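Local coordinates for uncharacterized protein (Bacteroides fragilis, PDB 3NNG) that is of unknown function but contains a calcium-binding F5/8 type C (discoidin-like) domain, a fold that in relatives often binds carbohydrates or other cell-surface ligands, at residues 73-85 against 113-125. The protein carries 1 engineered substitution. Sequence-based numbering, arbitrary orientation.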
loop_
_atom_site.group_PDB
_atom_site.type_symbol
_atom_site.label_atom_id
_atom_site.label_comp_id
_atom_site.label_asym_id
_atom_site.label_seq_id
_atom_site.Cartn_x
_atom_site.Cartn_y
_atom_site.Cartn_z
ATOM N N THR A 73 -10.990 11.608 -2.040
ATOM C CA THR A 73 -11.630 10.902 -3.120
ATOM C C THR A 73 -10.526 10.130 -3.842
ATOM O O THR A 73 -9.770 10.693 -4.624
ATOM C CB THR A 73 -12.379 11.888 -4.017
ATOM O OG1 THR A 73 -13.423 12.477 -3.233
ATOM C CG2 THR A 73 -12.980 11.179 -5.228
ATOM N N LEU A 74 -10.430 8.837 -3.547
ATOM C CA LEU A 74 -9.279 8.026 -3.952
ATOM C C LEU A 74 -9.319 7.623 -5.417
ATOM O O LEU A 74 -10.222 6.892 -5.833
ATOM C CB LEU A 74 -9.223 6.768 -3.084
ATOM C CG LEU A 74 -8.076 5.804 -3.345
ATOM C CD1 LEU A 74 -6.745 6.544 -3.185
ATOM C CD2 LEU A 74 -8.160 4.605 -2.397
ATOM N N THR A 75 -8.326 8.072 -6.191
ATOM C CA THR A 75 -8.277 7.754 -7.620
ATOM C C THR A 75 -7.365 6.565 -7.946
ATOM O O THR A 75 -7.442 5.984 -9.022
ATOM C CB THR A 75 -7.883 8.984 -8.484
ATOM O OG1 THR A 75 -8.058 8.666 -9.869
ATOM C CG2 THR A 75 -6.428 9.389 -8.244
ATOM N N GLY A 76 -6.509 6.191 -7.010
ATOM C CA GLY A 76 -5.656 5.039 -7.220
ATOM C C GLY A 76 -4.563 5.016 -6.179
ATOM O O GLY A 76 -4.554 5.852 -5.276
ATOM N N PHE A 77 -3.637 4.067 -6.302
ATOM C CA PHE A 77 -2.486 4.052 -5.426
ATOM C C PHE A 77 -1.281 3.538 -6.205
ATOM O O PHE A 77 -1.401 3.102 -7.357
ATOM C CB PHE A 77 -2.762 3.176 -4.198
ATOM C CG PHE A 77 -2.843 1.720 -4.509
ATOM C CD1 PHE A 77 -4.010 1.169 -5.023
ATOM C CD2 PHE A 77 -1.751 0.900 -4.310
ATOM C CE1 PHE A 77 -4.084 -0.184 -5.324
ATOM C CE2 PHE A 77 -1.804 -0.445 -4.615
ATOM C CZ PHE A 77 -2.979 -0.992 -5.119
ATOM N N SER A 78 -0.117 3.587 -5.572
ATOM C CA SER A 78 1.095 3.100 -6.197
ATOM C C SER A 78 2.001 2.482 -5.160
ATOM O O SER A 78 2.038 2.928 -4.004
ATOM C CB SER A 78 1.834 4.240 -6.895
ATOM O OG SER A 78 2.468 5.070 -5.938
ATOM N N VAL A 79 2.745 1.465 -5.591
ATOM C CA VAL A 79 3.705 0.787 -4.740
ATOM C C VAL A 79 5.020 0.639 -5.507
ATOM O O VAL A 79 5.033 0.676 -6.742
ATOM C CB VAL A 79 3.158 -0.592 -4.262
ATOM C CG1 VAL A 79 1.907 -0.396 -3.404
ATOM C CG2 VAL A 79 2.829 -1.504 -5.447
ATOM N N THR A 80 6.122 0.505 -4.771
ATOM C CA THR A 80 7.439 0.252 -5.357
ATOM C C THR A 80 7.901 -1.159 -4.999
ATOM O O THR A 80 7.181 -1.903 -4.327
ATOM C CB THR A 80 8.491 1.243 -4.814
ATOM O OG1 THR A 80 8.604 1.083 -3.392
ATOM C CG2 THR A 80 8.085 2.704 -5.128
ATOM N N LYS A 81 9.094 -1.536 -5.452
ATOM C CA LYS A 81 9.749 -2.709 -4.889
ATOM C C LYS A 81 9.837 -2.562 -3.368
ATOM O O LYS A 81 9.732 -1.456 -2.835
ATOM C CB LYS A 81 11.174 -2.827 -5.440
ATOM C CG LYS A 81 12.049 -1.610 -5.098
ATOM C CD LYS A 81 13.514 -1.915 -5.411
ATOM C CE LYS A 81 14.400 -0.720 -5.093
ATOM N NZ LYS A 81 15.826 -1.004 -5.375
ATOM N N GLN A 82 10.024 -3.673 -2.667
ATOM C CA GLN A 82 10.561 -3.617 -1.310
ATOM C C GLN A 82 12.074 -3.693 -1.457
ATOM O O GLN A 82 12.583 -4.246 -2.441
ATOM C CB GLN A 82 10.053 -4.780 -0.442
ATOM C CG GLN A 82 10.203 -6.174 -1.049
ATOM C CD GLN A 82 11.632 -6.707 -0.975
ATOM O OE1 GLN A 82 12.346 -6.473 0.001
ATOM N NE2 GLN A 82 12.047 -7.440 -2.010
ATOM N N SER A 83 12.801 -3.153 -0.489
ATOM C CA SER A 83 14.257 -3.081 -0.614
ATOM C C SER A 83 14.969 -3.798 0.524
ATOM O O SER A 83 16.090 -3.451 0.865
ATOM C CB SER A 83 14.720 -1.623 -0.678
ATOM O OG SER A 83 14.253 -0.901 0.458
ATOM N N ALA A 84 14.313 -4.792 1.110
ATOM C CA ALA A 84 14.891 -5.547 2.218
ATOM C C ALA A 84 15.652 -6.754 1.698
ATOM O O ALA A 84 16.752 -7.068 2.171
ATOM C CB ALA A 84 13.790 -5.999 3.178
ATOM N N TYR A 85 15.049 -7.433 0.725
ATOM C CA TYR A 85 15.611 -8.655 0.168
ATOM C C TYR A 85 15.375 -8.747 -1.339
ATOM O O TYR A 85 14.871 -7.811 -1.953
ATOM C CB TYR A 85 15.034 -9.873 0.880
ATOM C CG TYR A 85 15.414 -9.972 2.347
ATOM C CD1 TYR A 85 16.638 -10.524 2.737
ATOM C CD2 TYR A 85 14.549 -9.527 3.342
ATOM C CE1 TYR A 85 16.988 -10.623 4.070
ATOM C CE2 TYR A 85 14.889 -9.625 4.683
ATOM C CZ TYR A 85 16.107 -10.183 5.039
ATOM O OH TYR A 85 16.448 -10.285 6.370
ATOM N N LEU A 113 -5.565 -6.475 -7.910
ATOM C CA LEU A 113 -4.550 -5.690 -8.603
ATOM C C LEU A 113 -3.294 -6.548 -8.767
ATOM O O LEU A 113 -2.862 -7.206 -7.812
ATOM C CB LEU A 113 -4.216 -4.401 -7.846
ATOM C CG LEU A 113 -5.314 -3.341 -7.627
ATOM C CD1 LEU A 113 -6.105 -3.094 -8.901
ATOM C CD2 LEU A 113 -6.240 -3.757 -6.531
ATOM N N THR A 114 -2.733 -6.540 -9.980
ATOM C CA THR A 114 -1.547 -7.317 -10.321
ATOM C C THR A 114 -0.424 -6.388 -10.760
ATOM O O THR A 114 -0.668 -5.407 -11.454
ATOM C CB THR A 114 -1.839 -8.294 -11.474
ATOM O OG1 THR A 114 -2.754 -9.296 -11.023
ATOM C CG2 THR A 114 -0.561 -8.958 -11.951
ATOM N N PHE A 115 0.800 -6.695 -10.356
ATOM C CA PHE A 115 1.947 -5.853 -10.678
ATOM C C PHE A 115 2.963 -6.639 -11.484
ATOM O O PHE A 115 3.102 -7.841 -11.298
ATOM C CB PHE A 115 2.589 -5.321 -9.390
ATOM C CG PHE A 115 1.639 -4.524 -8.549
ATOM C CD1 PHE A 115 1.359 -3.199 -8.862
ATOM C CD2 PHE A 115 0.980 -5.109 -7.483
ATOM C CE1 PHE A 115 0.463 -2.484 -8.113
ATOM C CE2 PHE A 115 0.074 -4.382 -6.728
ATOM C CZ PHE A 115 -0.178 -3.077 -7.039
ATOM N N ARG A 116 3.670 -5.959 -12.381
ATOM C CA ARG A 116 4.759 -6.587 -13.128
ATOM C C ARG A 116 6.064 -6.427 -12.359
ATOM O O ARG A 116 6.100 -5.824 -11.287
ATOM C CB ARG A 116 4.927 -5.942 -14.506
ATOM C CG ARG A 116 3.650 -5.419 -15.142
ATOM C CD ARG A 116 3.806 -5.317 -16.658
ATOM N NE ARG A 116 2.952 -4.295 -17.265
ATOM C CZ ARG A 116 1.624 -4.252 -17.164
ATOM N NH1 ARG A 116 0.970 -5.172 -16.462
ATOM N NH2 ARG A 116 0.947 -3.280 -17.763
ATOM N N ASN A 117 7.143 -6.955 -12.919
ATOM C CA ASN A 117 8.462 -6.723 -12.351
ATOM C C ASN A 117 8.757 -5.234 -12.249
ATOM O O ASN A 117 8.595 -4.483 -13.216
ATOM C CB ASN A 117 9.536 -7.435 -13.168
ATOM C CG ASN A 117 9.418 -8.943 -13.076
ATOM O OD1 ASN A 117 8.618 -9.466 -12.295
ATOM N ND2 ASN A 117 10.209 -9.651 -13.872
ATOM N N PHE A 118 9.176 -4.808 -11.063
ATOM C CA PHE A 118 9.496 -3.415 -10.837
ATOM C C PHE A 118 10.794 -3.032 -11.551
ATOM O O PHE A 118 11.669 -3.869 -11.752
ATOM C CB PHE A 118 9.588 -3.135 -9.336
ATOM C CG PHE A 118 8.267 -3.262 -8.627
ATOM C CD1 PHE A 118 7.415 -2.167 -8.521
ATOM C CD2 PHE A 118 7.859 -4.481 -8.108
ATOM C CE1 PHE A 118 6.183 -2.287 -7.885
ATOM C CE2 PHE A 118 6.636 -4.605 -7.475
ATOM C CZ PHE A 118 5.790 -3.502 -7.371
ATOM N N LYS A 119 10.896 -1.769 -11.945
ATOM C CA LYS A 119 12.128 -1.251 -12.525
ATOM C C LYS A 119 12.790 -0.250 -11.590
ATOM O O LYS A 119 12.253 0.823 -11.342
ATOM C CB LYS A 119 11.840 -0.638 -13.890
ATOM C CG LYS A 119 11.607 -1.710 -14.959
ATOM C CD LYS A 119 10.293 -1.520 -15.674
ATOM C CE LYS A 119 9.694 -2.859 -16.104
ATOM N NZ LYS A 119 10.726 -3.755 -16.694
ATOM N N GLY A 120 13.947 -0.623 -11.057
ATOM C CA GLY A 120 14.644 0.190 -10.073
ATOM C C GLY A 120 13.688 0.694 -9.009
ATOM O O GLY A 120 12.971 -0.095 -8.393
ATOM N N ALA A 121 13.659 2.014 -8.826
ATOM C CA ALA A 121 12.843 2.664 -7.799
ATOM C C ALA A 121 11.474 3.121 -8.319
ATOM O O ALA A 121 10.713 3.771 -7.607
ATOM C CB ALA A 121 13.600 3.854 -7.222
ATOM N N ASP A 122 11.169 2.789 -9.566
ATOM C CA ASP A 122 9.950 3.276 -10.204
ATOM C C ASP A 122 8.708 2.602 -9.613
ATOM O O ASP A 122 8.676 1.384 -9.484
ATOM C CB ASP A 122 10.014 3.018 -11.713
ATOM C CG ASP A 122 9.168 3.996 -12.514
ATOM O OD1 ASP A 122 9.296 5.217 -12.290
ATOM O OD2 ASP A 122 8.389 3.541 -13.382
ATOM N N PRO A 123 7.683 3.398 -9.248
ATOM C CA PRO A 123 6.428 2.812 -8.765
ATOM C C PRO A 123 5.567 2.312 -9.914
ATOM O O PRO A 123 5.776 2.707 -11.050
ATOM C CB PRO A 123 5.722 3.974 -8.059
ATOM C CG PRO A 123 6.519 5.207 -8.361
ATOM C CD PRO A 123 7.618 4.867 -9.319
ATOM N N GLN A 124 4.628 1.426 -9.605
ATOM C CA GLN A 124 3.582 1.052 -10.535
ATOM C C GLN A 124 2.277 1.552 -9.947
ATOM O O GLN A 124 2.105 1.575 -8.730
ATOM C CB GLN A 124 3.538 -0.464 -10.753
ATOM C CG GLN A 124 4.780 -1.006 -11.434
ATOM C CD GLN A 124 4.768 -2.502 -11.545
ATOM O OE1 GLN A 124 3.773 -3.103 -11.959
ATOM N NE2 GLN A 124 5.877 -3.125 -11.172
ATOM N N TYR A 125 1.361 1.947 -10.823
ATOM C CA TYR A 125 0.163 2.647 -10.426
ATOM C C TYR A 125 -1.059 1.770 -10.641
ATOM O O TYR A 125 -1.200 1.118 -11.673
ATOM C CB TYR A 125 0.054 3.951 -11.214
ATOM C CG TYR A 125 1.259 4.846 -11.036
ATOM C CD1 TYR A 125 1.277 5.835 -10.056
ATOM C CD2 TYR A 125 2.381 4.698 -11.838
ATOM C CE1 TYR A 125 2.375 6.643 -9.888
ATOM C CE2 TYR A 125 3.486 5.504 -11.674
ATOM C CZ TYR A 125 3.477 6.471 -10.701
ATOM O OH TYR A 125 4.575 7.280 -10.531
HETATM O O HOH W 1 10.306 0.114 -7.546
#
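Val79 and Gln124 form a hydrogen-bonded antiparallel pair where strands 71-79 and 124-144 of the F5/8 type C beta-sandwich meet. Two backbone bonds join them: Val79 N to Gln124 O, and Gln124 N to Val79 O at 3.0 Å. The 113-125 segment passes from strand 107-114 through a loop and a type II' turn, Lys119 to Asp122, into strand 124-144. The loop thus covers the end of strand 71-79.

Inside the sandwich, Val79 CG2 sits over one face of the Phe115 ring in a CH-pi contact, 3.9 Å from the centroid. Chi1 of -63° sets CG1 anti to the carbonyl carbon, which leaves CG2 between the backbone N and that carbon, turned to the Phe115 ring. At the edge of the same ring, Phe77 CE2 approaches Phe115 CZ to 3.9 Å. Leu113 CG meets the Phe77 ring near its plane, and Ile96 and Ile140 extend this apolar layer.

The Phe118 ring lies against backbone. Thr80 C and Lys81 N are over one face, and Gln124 NE2 lies 3.2 Å above the plane on the opposite face, displaced toward the rim. The Gln124 amide is held across the loop: its OE1 takes Arg116 N on a lone pair, and its NE2 donates almost straight to Arg116 O (177°).

On the other side of the sheet, Ser78 CB packs on Tyr125 CD1 at 3.6 Å. Ser78 OG is hydrogen-bonded to Tyr157. Thr80 CG2 touches Pro123 CB, while Thr80 OG1 donates to Lys81 O. That hydroxyl also has weak bonds to Ala152 N and Glu153 N, placing the contact beside the calcium site, where both residues bind the ion.

One water bridges the turn to the chain just past strand 71-79. It accepts from Lys81 N at 2.9 Å and donates to Gly120 O and Asp122 O.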